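Local atomic coordinates of Lin1840 protein (Listeria innocua serovar 6a, PDB entry 4ZOC), a protein that probably hydrolyses terminal, non-reducing beta-D-glucosyl residues with release of beta-D-glucose, as a beta-glucosidase involved in beta-1,2-glucan metabolism. Residues D635-K639 with A667-G671; R508-V512 with M552-T558; D417-V421 with T530-T536; P398-D404 with A463-N468; V133-P137 with M168-Y172. The protein carries 2 engineered substitutions. All blocks are in the same frame, centred on the assembly; numbering follows the deposited sequence.

Interaction 1: D635-K639 with A667-G671; sequences DIAGK and ALQAG
G638 and L668 form an antiparallel hydrogen-bonded pair at the open end of the beta hairpin made by strands 638-648 and 659-668 in the fibronectin type III-like domain. Two backbone bonds define the pair: G638 N to L668 O at 3.0 Å and L668 N to G638 O at 2.9 Å. K639 and A667 follow as a non-hydrogen-bonded pair. Before G638 and beyond L668 the strand pairing stops, but the chains stay together. There A637 CA approaches L668 O at 3.4 Å in a CA-H...O contact, and this carbonyl also takes a bond from N632 ND2.

The apolar contacts are small. K639 CG lies 3.7 Å from A667 CB, and the extended lysine chain then runs on past the methyl group to a salt bridge between NZ and E373. Near the hairpin mouth, Q669 starts by pointing away from the other chain, but its bend at chi2 (-69°) brings the amide back, with NE2 3.7 Å from A637 CB. A637 O and I636 O are held from other loops, by N545 ND2 and S605 OG respectively. Farthest out, the methyl of A670 sits against the backbone of D635, its CB 3.5 Å from D635 C.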
# COMPACT_ATOMS: atom_id res chain seq x y z
N ASP A 635 -18.27 22.68 -34.57
CA ASP A 635 -18.16 24.00 -34.99
C ASP A 635 -17.42 24.85 -33.97
O ASP A 635 -17.46 26.07 -34.04
CB ASP A 635 -19.59 24.57 -35.20
CG ASP A 635 -20.30 23.86 -36.32
OD1 ASP A 635 -19.70 23.69 -37.42
OD2 ASP A 635 -21.45 23.49 -36.12
N ILE A 636 -16.74 24.20 -33.03
CA ILE A 636 -16.09 24.93 -31.92
C ILE A 636 -14.58 24.54 -31.93
O ILE A 636 -14.28 23.39 -31.94
CB ILE A 636 -16.74 24.53 -30.60
CG1 ILE A 636 -18.24 25.01 -30.57
CG2 ILE A 636 -16.01 25.15 -29.43
CD1 ILE A 636 -19.10 24.12 -29.70
N ALA A 637 -13.67 25.52 -32.00
CA ALA A 637 -12.23 25.28 -31.97
C ALA A 637 -11.86 24.65 -30.62
O ALA A 637 -12.48 25.00 -29.59
CB ALA A 637 -11.48 26.58 -32.14
N GLY A 638 -10.91 23.73 -30.63
CA GLY A 638 -10.51 23.12 -29.38
C GLY A 638 -9.27 22.34 -29.54
O GLY A 638 -8.77 22.18 -30.67
N LYS A 639 -8.75 21.89 -28.40
CA LYS A 639 -7.60 21.04 -28.34
C LYS A 639 -7.93 19.63 -27.80
O LYS A 639 -8.73 19.45 -26.89
CB LYS A 639 -6.54 21.69 -27.42
CG LYS A 639 -5.95 22.96 -28.00
CD LYS A 639 -5.31 23.81 -26.95
CE LYS A 639 -4.89 25.14 -27.53
NZ LYS A 639 -4.08 25.75 -26.47
N ALA A 667 -4.18 21.43 -31.43
CA ALA A 667 -5.14 22.51 -31.56
C ALA A 667 -5.77 22.52 -32.98
O ALA A 667 -5.06 22.37 -34.00
CB ALA A 667 -4.44 23.82 -31.32
N LEU A 668 -7.09 22.57 -33.03
CA LEU A 668 -7.80 22.46 -34.30
C LEU A 668 -8.96 23.41 -34.34
O LEU A 668 -9.81 23.38 -33.44
CB LEU A 668 -8.35 21.06 -34.48
CG LEU A 668 -7.32 19.96 -34.57
CD1 LEU A 668 -7.98 18.64 -34.28
CD2 LEU A 668 -6.58 19.91 -35.90
N GLN A 669 -9.04 24.22 -35.39
CA GLN A 669 -10.22 25.01 -35.60
C GLN A 669 -11.37 24.12 -35.96
O GLN A 669 -11.20 22.93 -36.29
CB GLN A 669 -9.94 26.02 -36.72
CG GLN A 669 -8.92 27.07 -36.32
CD GLN A 669 -9.47 28.02 -35.26
OE1 GLN A 669 -10.49 28.64 -35.46
NE2 GLN A 669 -8.80 28.10 -34.11
N ALA A 670 -12.55 24.69 -35.96
CA ALA A 670 -13.72 23.95 -36.45
C ALA A 670 -13.46 23.38 -37.86
O ALA A 670 -12.99 24.06 -38.75
CB ALA A 670 -14.92 24.87 -36.45
N GLY A 671 -13.72 22.10 -38.02
CA GLY A 671 -13.49 21.37 -39.26
C GLY A 671 -12.05 21.11 -39.66
O GLY A 671 -11.83 20.47 -40.68

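Interaction 2: R508-V512 with M552-T558; sequences RPLEV and MSFPQTT
With chi1 at -59° and an extended chain beyond CG, E511 carries its carboxylate across to T558, whose own chi1 of -69° sets the hydroxyl beside the backbone N. Both T558 donors therefore converge on one oxygen: OG1 gives its proton to E511 OE2 at 2.8 Å, and T558 N reaches the same OE2 at 2.9 Å. The hydroxyl comes in on the anti side, close to the carboxylate plane, whereas the amide approaches from above it, 45° out of plane. A water bridges E511 OE1, at 2.6 Å, to the hydroxyl of T557.

At the other end of the contact P509 wedges between M552 and F554. Its CA stands over the face of the F554 ring, 3.9 Å from the centroid, a CH-pi contact, while its CG lies 3.7 Å from M552 SD. V512 CG2 meets the rim of the same ring. Both loops belong to the second, alpha/beta sandwich domain of this family 3 glycosidase; T557 and T558 also pack against T479 and G559 of the second subunit. Since R481 forms a salt bridge with E511 OE1 while T558 donates twice to OE2, the buried carboxylate is probably kept ionised and fixed in rotation.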
# COMPACT_ATOMS: atom_id res chain seq x y z
N ARG A 508 -5.43 17.65 -4.64
CA ARG A 508 -5.36 16.15 -4.71
C ARG A 508 -6.61 15.64 -5.36
O ARG A 508 -7.64 16.29 -5.26
CB ARG A 508 -5.26 15.47 -3.31
CG ARG A 508 -6.35 15.99 -2.33
CD ARG A 508 -6.67 15.09 -1.17
NE ARG A 508 -5.47 14.88 -0.39
CZ ARG A 508 -4.98 15.77 0.48
NH1 ARG A 508 -5.59 16.91 0.68
NH2 ARG A 508 -3.91 15.50 1.18
N PRO A 509 -6.55 14.46 -6.04
CA PRO A 509 -7.81 13.70 -6.30
C PRO A 509 -8.62 13.58 -5.04
O PRO A 509 -8.08 13.46 -3.90
CB PRO A 509 -7.29 12.34 -6.72
CG PRO A 509 -5.91 12.65 -7.36
CD PRO A 509 -5.37 13.63 -6.39
N LEU A 510 -9.93 13.66 -5.22
CA LEU A 510 -10.88 13.58 -4.10
C LEU A 510 -11.96 12.58 -4.52
O LEU A 510 -12.12 12.30 -5.73
CB LEU A 510 -11.52 14.93 -3.81
CG LEU A 510 -10.57 15.90 -3.10
CD1 LEU A 510 -11.14 17.28 -3.36
CD2 LEU A 510 -10.29 15.55 -1.64
N GLU A 511 -12.76 12.18 -3.56
CA GLU A 511 -14.01 11.44 -3.85
C GLU A 511 -15.09 12.41 -4.42
O GLU A 511 -15.65 13.25 -3.70
CB GLU A 511 -14.55 10.77 -2.60
CG GLU A 511 -13.64 9.79 -1.90
CD GLU A 511 -14.29 9.07 -0.71
OE1 GLU A 511 -15.56 9.16 -0.51
OE2 GLU A 511 -13.54 8.40 0.03
N VAL A 512 -15.31 12.34 -5.71
CA VAL A 512 -16.17 13.29 -6.34
C VAL A 512 -17.48 12.68 -6.86
O VAL A 512 -18.30 13.41 -7.52
CB VAL A 512 -15.45 14.13 -7.41
CG1 VAL A 512 -14.30 14.92 -6.81
CG2 VAL A 512 -15.09 13.28 -8.63
N MET A 552 -3.79 11.89 -12.90
CA MET A 552 -3.92 10.99 -11.76
C MET A 552 -5.37 10.51 -11.66
O MET A 552 -6.31 11.30 -11.81
CB MET A 552 -3.43 11.67 -10.51
CG MET A 552 -3.19 10.74 -9.35
SD MET A 552 -2.46 11.58 -7.92
CE MET A 552 -2.05 10.12 -6.96
N SER A 553 -5.54 9.24 -11.34
CA SER A 553 -6.86 8.60 -11.23
C SER A 553 -7.64 9.16 -10.07
O SER A 553 -7.06 9.49 -9.01
CB SER A 553 -6.63 7.08 -11.03
OG SER A 553 -6.04 6.49 -12.18
N PHE A 554 -8.95 9.34 -10.26
CA PHE A 554 -9.86 9.77 -9.19
C PHE A 554 -10.55 8.52 -8.63
O PHE A 554 -11.38 7.92 -9.31
CB PHE A 554 -10.89 10.77 -9.74
CG PHE A 554 -10.39 12.21 -9.70
CD1 PHE A 554 -9.13 12.52 -10.13
CD2 PHE A 554 -11.16 13.21 -9.13
CE1 PHE A 554 -8.64 13.80 -10.03
CE2 PHE A 554 -10.68 14.52 -9.03
CZ PHE A 554 -9.41 14.80 -9.54
N PRO A 555 -10.17 8.10 -7.38
CA PRO A 555 -10.79 6.90 -6.87
C PRO A 555 -12.28 6.97 -6.66
O PRO A 555 -12.89 8.00 -6.40
CB PRO A 555 -10.05 6.62 -5.56
CG PRO A 555 -8.76 7.41 -5.65
CD PRO A 555 -9.20 8.62 -6.43
N GLN A 556 -12.86 5.76 -6.74
CA GLN A 556 -14.25 5.52 -6.32
C GLN A 556 -14.48 5.93 -4.88
O GLN A 556 -15.47 6.56 -4.55
CB GLN A 556 -14.67 4.05 -6.48
CG GLN A 556 -14.69 3.46 -7.88
CD GLN A 556 -15.90 3.95 -8.70
OE1 GLN A 556 -16.96 4.38 -8.18
NE2 GLN A 556 -15.79 3.79 -9.99
N THR A 557 -13.57 5.52 -4.00
CA THR A 557 -13.60 5.80 -2.58
C THR A 557 -12.17 5.63 -2.06
O THR A 557 -11.32 5.03 -2.75
CB THR A 557 -14.54 4.82 -1.85
OG1 THR A 557 -14.78 5.23 -0.50
CG2 THR A 557 -14.03 3.38 -1.95
N THR A 558 -11.88 6.14 -0.87
CA THR A 558 -10.55 6.13 -0.26
C THR A 558 -9.95 4.72 -0.27
O THR A 558 -8.77 4.52 -0.56
CB THR A 558 -10.66 6.69 1.22
OG1 THR A 558 -10.97 8.10 1.13
CG2 THR A 558 -9.40 6.51 1.93
O HOH W 1 -13.41 10.45 -7.21
O HOH W 2 -17.66 8.78 -2.96
O HOH W 3 -16.90 6.94 -0.26

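Interaction 3: D417-V421 with T530-T536; sequences DGINV and TEAGRVT
T530 meets the loop 417-421 with both its side chain and its carbonyl: CG2 lies 3.5 Å from D417 O, and O accepts from I419 N at 2.9 Å. The same oxygen is approached by G418 CA in a CA-H...O contact, while the T530 hydroxyl is engaged with V99 N. E531, at the N-cap position, holds its bent side chain roughly across the helix direction, and R534 reaches back to it: OE1 takes an N-H from R534 NH1 in a salt bridge, and OE2 pairs with R364. A532 adds its methyl beside I419 O.

That carbonyl accepts the second backbone bond of the contact: G533 N donates to I419 O at 2.7 Å, from 35° above the carbonyl plane. A first-turn N-H has no carbonyl of its own helix to bind, and here the partner comes from another loop. The contact thus joins the start of helix 532-541 to the entry of helix 421-426, within the alpha/beta sandwich that forms the second domain of family 3 glycosidases. G533 has no side chain, and N420 O comes to 3.3 Å from its CA. R534 spreads its guanidinium beneath I419, whose CD1 stands 3.4 Å above the plane; R534 NE is held by E427. T536 closes the segment: OG1 and N reach A532 O from opposite faces of its plane, and CG2 lies 4.5 Å from V421 CG1.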
# COMPACT_ATOMS: atom_id res chain seq x y z
N ASP A 417 -2.74 39.93 -5.17
CA ASP A 417 -2.53 39.98 -6.63
C ASP A 417 -3.28 38.92 -7.43
O ASP A 417 -3.28 38.97 -8.65
CB ASP A 417 -1.03 39.78 -6.99
CG ASP A 417 -0.07 40.74 -6.31
OD1 ASP A 417 -0.31 41.93 -6.25
OD2 ASP A 417 1.04 40.27 -5.89
N GLY A 418 -3.89 37.94 -6.75
CA GLY A 418 -4.61 36.87 -7.37
C GLY A 418 -6.02 37.35 -7.72
O GLY A 418 -6.56 38.30 -7.12
N ILE A 419 -6.66 36.61 -8.59
CA ILE A 419 -8.00 36.95 -9.00
C ILE A 419 -8.92 35.87 -8.48
O ILE A 419 -8.84 34.70 -8.95
CB ILE A 419 -8.12 37.05 -10.53
CG1 ILE A 419 -7.09 38.03 -11.18
CG2 ILE A 419 -9.55 37.40 -10.98
CD1 ILE A 419 -7.18 39.44 -10.74
N ASN A 420 -9.81 36.22 -7.54
CA ASN A 420 -10.77 35.24 -7.02
C ASN A 420 -11.89 34.93 -8.01
O ASN A 420 -12.02 35.54 -9.12
CB ASN A 420 -11.22 35.59 -5.62
CG ASN A 420 -12.20 36.77 -5.59
OD1 ASN A 420 -12.52 37.35 -6.61
ND2 ASN A 420 -12.73 37.05 -4.43
N VAL A 421 -12.72 33.93 -7.68
CA VAL A 421 -13.74 33.51 -8.61
C VAL A 421 -14.78 34.62 -8.86
O VAL A 421 -15.12 34.84 -10.01
CB VAL A 421 -14.41 32.22 -8.16
CG1 VAL A 421 -15.49 31.82 -9.13
CG2 VAL A 421 -13.34 31.13 -8.08
N THR A 530 -2.35 32.73 -9.83
CA THR A 530 -2.66 34.13 -9.82
C THR A 530 -3.84 34.51 -10.67
O THR A 530 -4.64 35.35 -10.25
CB THR A 530 -1.38 34.93 -10.23
OG1 THR A 530 -0.32 34.70 -9.24
CG2 THR A 530 -1.68 36.42 -10.34
N GLU A 531 -4.03 33.82 -11.80
CA GLU A 531 -5.12 34.20 -12.68
C GLU A 531 -6.37 33.32 -12.47
O GLU A 531 -7.28 33.29 -13.40
CB GLU A 531 -4.66 34.18 -14.14
CG GLU A 531 -3.65 35.28 -14.44
CD GLU A 531 -4.26 36.66 -14.50
OE1 GLU A 531 -5.09 36.90 -15.37
OE2 GLU A 531 -3.83 37.50 -13.71
N ALA A 532 -6.43 32.61 -11.33
CA ALA A 532 -7.53 31.62 -11.06
C ALA A 532 -8.96 32.03 -11.53
O ALA A 532 -9.65 31.28 -12.23
CB ALA A 532 -7.53 31.20 -9.60
N GLY A 533 -9.43 33.20 -11.13
CA GLY A 533 -10.81 33.57 -11.46
C GLY A 533 -11.01 33.83 -12.94
O GLY A 533 -12.14 33.73 -13.42
N ARG A 534 -9.95 34.29 -13.65
CA ARG A 534 -10.04 34.59 -15.08
C ARG A 534 -10.00 33.28 -15.82
O ARG A 534 -10.75 33.08 -16.75
CB ARG A 534 -8.94 35.45 -15.56
CG ARG A 534 -8.96 36.77 -14.86
CD ARG A 534 -8.02 37.78 -15.48
NE ARG A 534 -8.27 39.11 -14.89
CZ ARG A 534 -7.35 39.93 -14.35
NH1 ARG A 534 -6.08 39.59 -14.18
NH2 ARG A 534 -7.71 41.10 -13.90
N VAL A 535 -9.16 32.34 -15.36
CA VAL A 535 -9.17 31.00 -15.92
C VAL A 535 -10.60 30.38 -15.84
O VAL A 535 -11.11 29.79 -16.80
CB VAL A 535 -8.15 30.08 -15.17
CG1 VAL A 535 -8.28 28.63 -15.50
CG2 VAL A 535 -6.72 30.52 -15.41
N THR A 536 -11.17 30.45 -14.66
CA THR A 536 -12.49 29.93 -14.38
C THR A 536 -13.53 30.62 -15.32
O THR A 536 -14.34 29.93 -15.99
CB THR A 536 -12.85 30.10 -12.94
OG1 THR A 536 -11.84 29.47 -12.09
CG2 THR A 536 -14.14 29.49 -12.68

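Interaction 4: P398-D404 with A463-N468; sequences PLATSPD and ALGEKN
D404 and N468 are joined by two hydrogen bonds that use both carboxylate oxygens. N468 ND2 donates to D404 OD1 at 2.8 Å, and N468 N donates to D404 OD2 at 2.9 Å. Both oxygens are met on their syn sides, although the carboxylate and amide planes stand 84° apart; the ND2 bond nevertheless stays close to the plane of the asparagine amide. Because the two donors grip different oxygens, the carboxylate cannot easily turn about its CB-CG bond. A water donates to the backbone on either hand, bridging D404 O to E466 O with each separation at 2.7 Å.

At the other end, L399 N bonds to A463 O at 3.0 Å, arriving from 51° above the carbonyl plane. L399 CB packs on A463 CB at 3.7 Å, and its CD2 branch reaches the last residue of strand 459-465, 3.7 Å from G465 N. P398 rests its CD against L464 CD2.

Strands 393-397 and 459-465 are parallel neighbours in the mixed sheet of the alpha/beta sandwich domain, and the contact joins the loop leaving the first to the last residues of the second and the loop beyond it. Behind D404, an ST turn shapes the chain: S402 OG accepts D404 N at 3.1 Å and is itself bonded to Y439 OH. With CG anti to the backbone N (chi1 -172°), D404 projects from this turn toward N468. On the other side, E466 turns away from the contact, and its OE1 takes the N-H of G507. F505 of the neighbouring strand 500-505 backs L399.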
# COMPACT_ATOMS: atom_id res chain seq x y z
N PRO A 398 -17.76 27.99 -0.74
CA PRO A 398 -16.53 28.45 -0.08
C PRO A 398 -15.43 28.98 -0.95
O PRO A 398 -14.59 29.74 -0.42
CB PRO A 398 -16.09 27.24 0.71
CG PRO A 398 -16.66 26.08 0.00
CD PRO A 398 -17.97 26.56 -0.55
N LEU A 399 -15.47 28.66 -2.24
CA LEU A 399 -14.52 29.14 -3.25
C LEU A 399 -15.11 30.33 -4.07
O LEU A 399 -14.48 30.82 -5.03
CB LEU A 399 -14.00 28.02 -4.18
CG LEU A 399 -12.70 27.37 -3.70
CD1 LEU A 399 -11.52 28.35 -3.89
CD2 LEU A 399 -12.83 26.96 -2.23
N ALA A 400 -16.30 30.84 -3.68
CA ALA A 400 -16.93 31.94 -4.39
C ALA A 400 -16.07 33.23 -4.28
O ALA A 400 -15.82 33.93 -5.26
CB ALA A 400 -18.30 32.24 -3.84
N THR A 401 -15.64 33.50 -3.06
CA THR A 401 -14.84 34.67 -2.76
C THR A 401 -13.50 34.38 -2.14
O THR A 401 -12.69 35.34 -1.96
CB THR A 401 -15.57 35.64 -1.79
OG1 THR A 401 -15.68 35.09 -0.48
CG2 THR A 401 -16.95 35.99 -2.32
N SER A 402 -13.23 33.14 -1.75
CA SER A 402 -11.97 32.86 -1.06
C SER A 402 -10.78 33.30 -1.92
O SER A 402 -10.70 32.93 -3.09
CB SER A 402 -11.81 31.38 -0.75
OG SER A 402 -10.56 31.10 -0.21
N PRO A 403 -9.81 33.99 -1.28
CA PRO A 403 -8.57 34.31 -2.00
C PRO A 403 -7.55 33.17 -2.07
O PRO A 403 -6.49 33.31 -2.72
CB PRO A 403 -7.96 35.48 -1.21
CG PRO A 403 -8.57 35.34 0.16
CD PRO A 403 -9.88 34.63 0.04
N ASP A 404 -7.86 32.03 -1.42
CA ASP A 404 -6.95 30.88 -1.35
C ASP A 404 -7.05 30.03 -2.63
O ASP A 404 -7.58 28.88 -2.65
CB ASP A 404 -7.22 30.08 -0.10
CG ASP A 404 -6.20 28.97 0.14
OD1 ASP A 404 -5.14 28.88 -0.55
OD2 ASP A 404 -6.50 28.15 1.02
N ALA A 463 -19.04 26.80 -6.14
CA ALA A 463 -17.57 26.81 -6.05
C ALA A 463 -17.14 26.17 -4.75
O ALA A 463 -17.29 26.76 -3.62
CB ALA A 463 -17.04 28.27 -6.19
N LEU A 464 -16.62 24.96 -4.89
CA LEU A 464 -16.19 24.13 -3.77
C LEU A 464 -14.70 23.92 -3.73
O LEU A 464 -14.00 23.98 -4.74
CB LEU A 464 -16.80 22.73 -3.87
CG LEU A 464 -18.35 22.69 -4.00
CD1 LEU A 464 -18.81 21.24 -4.16
CD2 LEU A 464 -18.95 23.36 -2.80
N GLY A 465 -14.20 23.56 -2.56
CA GLY A 465 -12.78 23.16 -2.58
C GLY A 465 -12.05 23.09 -1.26
O GLY A 465 -12.62 23.25 -0.19
N GLU A 466 -10.78 22.71 -1.39
CA GLU A 466 -9.92 22.60 -0.27
C GLU A 466 -9.23 23.91 0.06
O GLU A 466 -8.84 24.62 -0.82
CB GLU A 466 -8.79 21.57 -0.54
CG GLU A 466 -9.26 20.12 -0.83
CD GLU A 466 -8.09 19.18 -0.93
OE1 GLU A 466 -7.22 19.41 -1.81
OE2 GLU A 466 -8.05 18.19 -0.10
N LYS A 467 -8.93 24.11 1.35
CA LYS A 467 -7.90 25.08 1.73
C LYS A 467 -6.57 24.51 1.32
O LYS A 467 -6.34 23.29 1.43
CB LYS A 467 -7.85 25.32 3.22
CG LYS A 467 -9.12 25.89 3.82
CD LYS A 467 -8.89 26.16 5.30
CE LYS A 467 -9.37 27.55 5.66
NZ LYS A 467 -10.15 27.36 6.89
N ASN A 468 -5.63 25.38 0.90
CA ASN A 468 -4.35 24.79 0.44
C ASN A 468 -3.61 24.07 1.56
O ASN A 468 -2.92 23.08 1.30
CB ASN A 468 -3.42 25.76 -0.32
CG ASN A 468 -2.55 26.56 0.58
OD1 ASN A 468 -1.66 26.03 1.25
ND2 ASN A 468 -2.83 27.83 0.68
O HOH W 4 -9.30 27.20 -1.38

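Interaction 5: V133-P137 with M168-Y172; sequences VTFSP and MVDGY
Y172 reaches from helix 158-173 to T134 and S136. Its CB points toward the other segment, and chi1 of -67° sets the ring under the strand. The first ring atoms, CG, CD1 and CD2, all lie beneath the methyl of T134, which stands 3.6 Å from the ring centroid and only 1° off the normal, a CH-pi contact over the centre of the face. CE1, on one side of the ring, is 3.9 Å from T134 CG2. On the other, CE2 passes into the reach of S136 and comes within 3.2 Å of its OG.

The ring thus fills the space between strand 133-134 and the helix that follows it, part of a beta-alpha-beta crossover in the TIM barrel: the chain goes on from helix 158-173 to strand 187-193, the parallel neighbour of strand 133-134. At the tip, Y172 OH and S136 OG are hydrogen-bonded at 2.6 Å, and S136 OG approaches near the ring plane. The T134 hydroxyl is bonded to V92 O, while its methyl is the group that covers the tyrosine.

S136 OG also lies 3.6 Å from M168 SD. A cis peptide precedes P137, whose ring is wedged against the helix: CB is 3.7 Å from M168 SD, and CD is 3.9 Å from V169 CG2. Helix 112-128 packs beside this region, with A119 against Y172 and M118 against M168.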
# COMPACT_ATOMS: atom_id res chain seq x y z
N VAL A 133 19.20 29.05 -7.53
CA VAL A 133 18.71 27.68 -7.68
C VAL A 133 17.28 27.56 -7.22
O VAL A 133 16.92 28.14 -6.21
CB VAL A 133 19.53 26.70 -6.70
CG1 VAL A 133 19.13 25.25 -6.80
CG2 VAL A 133 21.00 26.81 -6.93
N THR A 134 16.49 26.75 -7.92
CA THR A 134 15.21 26.36 -7.38
C THR A 134 15.13 24.88 -7.09
O THR A 134 15.62 24.06 -7.88
CB THR A 134 14.04 26.74 -8.32
OG1 THR A 134 12.81 26.32 -7.72
CG2 THR A 134 14.12 26.07 -9.75
N PHE A 135 14.38 24.56 -6.03
CA PHE A 135 14.13 23.19 -5.61
C PHE A 135 12.94 22.60 -6.39
O PHE A 135 11.85 22.34 -5.81
CB PHE A 135 13.90 23.15 -4.15
CG PHE A 135 15.10 23.66 -3.28
CD1 PHE A 135 16.46 23.19 -3.54
CD2 PHE A 135 14.87 24.56 -2.23
CE1 PHE A 135 17.47 23.63 -2.77
CE2 PHE A 135 15.91 24.92 -1.39
CZ PHE A 135 17.19 24.44 -1.68
N SER A 136 13.14 22.49 -7.69
CA SER A 136 12.16 22.01 -8.64
C SER A 136 12.91 21.54 -9.88
O SER A 136 13.99 22.04 -10.18
CB SER A 136 11.17 23.15 -9.00
OG SER A 136 10.30 22.84 -10.07
N PRO A 137 12.40 20.53 -10.59
CA PRO A 137 11.11 19.83 -10.50
C PRO A 137 11.03 18.75 -9.39
O PRO A 137 12.01 18.11 -9.03
CB PRO A 137 10.99 19.19 -11.86
CG PRO A 137 12.40 18.88 -12.23
CD PRO A 137 13.18 20.07 -11.74
N MET A 168 10.48 21.24 -17.57
CA MET A 168 10.73 22.21 -16.47
C MET A 168 12.20 22.56 -16.37
O MET A 168 12.58 23.75 -16.28
CB MET A 168 10.28 21.66 -15.15
CG MET A 168 8.83 21.73 -14.84
SD MET A 168 8.49 21.73 -13.02
CE MET A 168 6.83 21.11 -13.27
N VAL A 169 13.05 21.52 -16.45
CA VAL A 169 14.51 21.75 -16.38
C VAL A 169 14.95 22.70 -17.51
O VAL A 169 15.69 23.65 -17.29
CB VAL A 169 15.27 20.42 -16.44
CG1 VAL A 169 16.79 20.68 -16.62
CG2 VAL A 169 15.02 19.61 -15.19
N ASP A 170 14.47 22.44 -18.73
CA ASP A 170 14.78 23.27 -19.89
C ASP A 170 14.29 24.73 -19.66
O ASP A 170 14.99 25.69 -19.91
CB ASP A 170 14.12 22.66 -21.10
CG ASP A 170 14.47 23.39 -22.38
OD1 ASP A 170 15.59 23.95 -22.52
OD2 ASP A 170 13.60 23.37 -23.30
N GLY A 171 13.07 24.87 -19.15
CA GLY A 171 12.52 26.19 -18.84
C GLY A 171 13.32 26.97 -17.81
O GLY A 171 13.61 28.20 -17.97
N TYR A 172 13.73 26.29 -16.75
CA TYR A 172 14.51 26.99 -15.66
C TYR A 172 15.90 27.34 -16.14
O TYR A 172 16.35 28.45 -15.93
CB TYR A 172 14.64 26.13 -14.40
CG TYR A 172 13.35 25.85 -13.62
CD1 TYR A 172 12.53 26.87 -13.20
CD2 TYR A 172 13.04 24.55 -13.17
CE1 TYR A 172 11.41 26.63 -12.44
CE2 TYR A 172 11.87 24.33 -12.44
CZ TYR A 172 11.07 25.36 -12.06
OH TYR A 172 9.93 25.13 -11.32

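Overall arrangement
Interactions 2, 3 and 4 share the alpha/beta sandwich domain, whereas interaction 5 lies in the TIM barrel and interaction 1 in the fibronectin type III-like domain. Interactions 3 and 4 have centres 11 Å apart and touch: N420 ND2 probably bonds T401 O at 3.0 Å, and V421 CG2 packs 3.3 Å from L399 O. Interaction 4 meets interaction 2 through a salt bridge, R508 NH1 to E466 OE2 at 2.9 Å. The glucose pocket draws on W271, W409 and E473; W409 lies in the chain between segments 398-404 and 417-421. Side chains of N468 and T134 are about 11 and 13 Å from a bound glucose. Interaction 1 stays about 12 Å, nearest atoms, from interaction 3.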